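Local coordinates for protein DNA polymerase (Bacillus phage phi29, PDB 2PY5) that replicates viral DNA by protein-primed, strand-displacing synthesis with high processivity and fidelity, and carries a 3'-5' exonuclease activity, at residues K205-K208 / K209-T213. The protein carries 2 engineered substitutions. Numbering follows the deposited sequence.
Sequences KKFK and KVFPT. With EDO (1,2-ethanediol), chain M.
Phe-207 and Phe-211, one helical turn apart, form an edge-to-face aromatic pair. The ring centroids are 5.0 Å apart and the planes stand at 63°. The edge of Phe-211 is presented to the face of Phe-207. Phe-211 CG lies anti to its carbonyl carbon (chi1 -56°), which places CD1 over that face, 3.6 Å from Phe-207 CE1. Phe-211 CB makes a CH-pi contact over the Phe-207 ring. Val-210 CG2 lies over the centre of one face of the Phe-211 ring. The other methyl, Val-210 CG1, touches Lys-206 CG at 4.0 Å.

Backbone hydrogen bonds run from Lys-209 N to Lys-205 O, from Val-210 N to Lys-206 O (2.9 Å) and from Phe-211 N to Phe-207 O (2.8 Å). Pro-212 has no N-H to offer Lys-208 O. An ethanediol, probably from the crystallisation liquor, takes that place: its O1 donates to Lys-208 O (2.6 Å) and its O2 to Phe-211 O (2.7 Å).

Phe-198 of helix 190-202 touches both phenylalanine side chains, and Phe-393 meets Phe-211 edge-to-face. The arrangement is an i/i+4 aromatic pair at the C-terminal end of helix 204-210, in the region linking exonuclease and polymerisation domains that serves DNA binding and terminal-protein interaction.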
loop_
_atom_site.group_PDB
_atom_site.type_symbol
_atom_site.label_atom_id
_atom_site.label_comp_id
_atom_site.label_asym_id
_atom_site.label_seq_id
_atom_site.Cartn_x
_atom_site.Cartn_y
_atom_site.Cartn_z
ATOM N N LYS F 205 3.368 1.608 28.600
ATOM C CA LYS F 205 4.098 2.512 29.491
ATOM C C LYS F 205 5.319 3.094 28.772
ATOM O O LYS F 205 5.512 4.320 28.752
ATOM C CB LYS F 205 4.540 1.771 30.756
ATOM C CG LYS F 205 5.260 2.635 31.776
ATOM C CD LYS F 205 5.530 1.852 33.058
ATOM C CE LYS F 205 6.226 2.717 34.105
ATOM N NZ LYS F 205 5.365 3.831 34.601
ATOM N N LYS F 206 6.137 2.225 28.185
ATOM C CA LYS F 206 7.325 2.694 27.468
ATOM C C LYS F 206 6.928 3.488 26.235
ATOM O O LYS F 206 7.509 4.536 25.960
ATOM C CB LYS F 206 8.241 1.538 27.064
ATOM C CG LYS F 206 9.538 2.003 26.367
ATOM C CD LYS F 206 10.583 0.904 26.202
ATOM C CE LYS F 206 11.816 1.419 25.451
ATOM N NZ LYS F 206 12.721 0.295 25.008
ATOM N N PHE F 207 5.948 2.991 25.486
ATOM C CA PHE F 207 5.512 3.674 24.255
ATOM C C PHE F 207 5.168 5.142 24.551
ATOM O O PHE F 207 5.605 6.038 23.842
ATOM C CB PHE F 207 4.307 2.956 23.630
ATOM C CG PHE F 207 3.962 3.447 22.269
ATOM C CD1 PHE F 207 4.370 2.752 21.139
ATOM C CD2 PHE F 207 3.237 4.625 22.099
ATOM C CE1 PHE F 207 4.051 3.224 19.860
ATOM C CE2 PHE F 207 2.940 5.097 20.824
ATOM C CZ PHE F 207 3.356 4.398 19.715
ATOM N N LYS F 208 4.388 5.377 25.610
ATOM C CA LYS F 208 3.968 6.727 25.972
ATOM C C LYS F 208 5.145 7.620 26.367
ATOM O O LYS F 208 5.144 8.825 26.104
ATOM C CB LYS F 208 2.964 6.675 27.126
ATOM C CG LYS F 208 1.639 6.054 26.758
ATOM C CD LYS F 208 0.779 5.919 27.997
ATOM C CE LYS F 208 -0.596 5.413 27.674
ATOM N NZ LYS F 208 -1.211 4.799 28.893
ATOM N N LYS F 209 6.146 7.022 26.982
ATOM C CA LYS F 209 7.312 7.761 27.455
ATOM C C LYS F 209 8.187 8.166 26.281
ATOM O O LYS F 209 8.640 9.321 26.203
ATOM C CB LYS F 209 8.103 6.904 28.436
ATOM C CG LYS F 209 9.234 7.630 29.142
ATOM C CD LYS F 209 9.760 6.795 30.290
ATOM C CE LYS F 209 10.803 7.537 31.113
ATOM N NZ LYS F 209 11.077 6.817 32.399
ATOM N N VAL F 210 8.420 7.234 25.360
ATOM C CA VAL F 210 9.364 7.468 24.264
ATOM C C VAL F 210 8.729 8.066 23.008
ATOM O O VAL F 210 9.433 8.679 22.201
ATOM C CB VAL F 210 10.204 6.218 23.901
ATOM C CG1 VAL F 210 10.860 5.632 25.173
ATOM C CG2 VAL F 210 9.409 5.197 23.164
ATOM N N PHE F 211 7.413 7.895 22.830
ATOM C CA PHE F 211 6.712 8.493 21.676
ATOM C C PHE F 211 5.603 9.426 22.170
ATOM O O PHE F 211 4.407 9.107 22.047
ATOM C CB PHE F 211 6.160 7.409 20.758
ATOM C CG PHE F 211 7.194 6.445 20.271
ATOM C CD1 PHE F 211 7.056 5.080 20.486
ATOM C CD2 PHE F 211 8.337 6.904 19.608
ATOM C CE1 PHE F 211 8.020 4.193 20.028
ATOM C CE2 PHE F 211 9.296 6.030 19.140
ATOM C CZ PHE F 211 9.148 4.672 19.338
ATOM N N PRO F 212 5.996 10.580 22.724
ATOM C CA PRO F 212 5.050 11.533 23.248
ATOM C C PRO F 212 4.231 12.151 22.121
ATOM O O PRO F 212 4.673 12.190 20.952
ATOM C CB PRO F 212 5.938 12.579 23.912
ATOM C CG PRO F 212 7.192 12.525 23.156
ATOM C CD PRO F 212 7.375 11.080 22.850
ATOM N N THR F 213 3.041 12.613 22.469
ATOM C CA THR F 213 2.144 13.211 21.495
ATOM C C THR F 213 2.628 14.601 21.178
ATOM O O THR F 213 2.751 15.440 22.078
ATOM C CB THR F 213 0.724 13.308 22.057
ATOM O OG1 THR F 213 0.307 12.021 22.508
ATOM C CG2 THR F 213 -0.237 13.814 20.984
HETATM C C1 EDO M . 1.555 9.735 25.467
HETATM O O1 EDO M . 2.843 10.076 26.002
HETATM C C2 EDO M . 1.614 9.608 23.945
HETATM O O2 EDO M . 2.208 8.384 23.506
#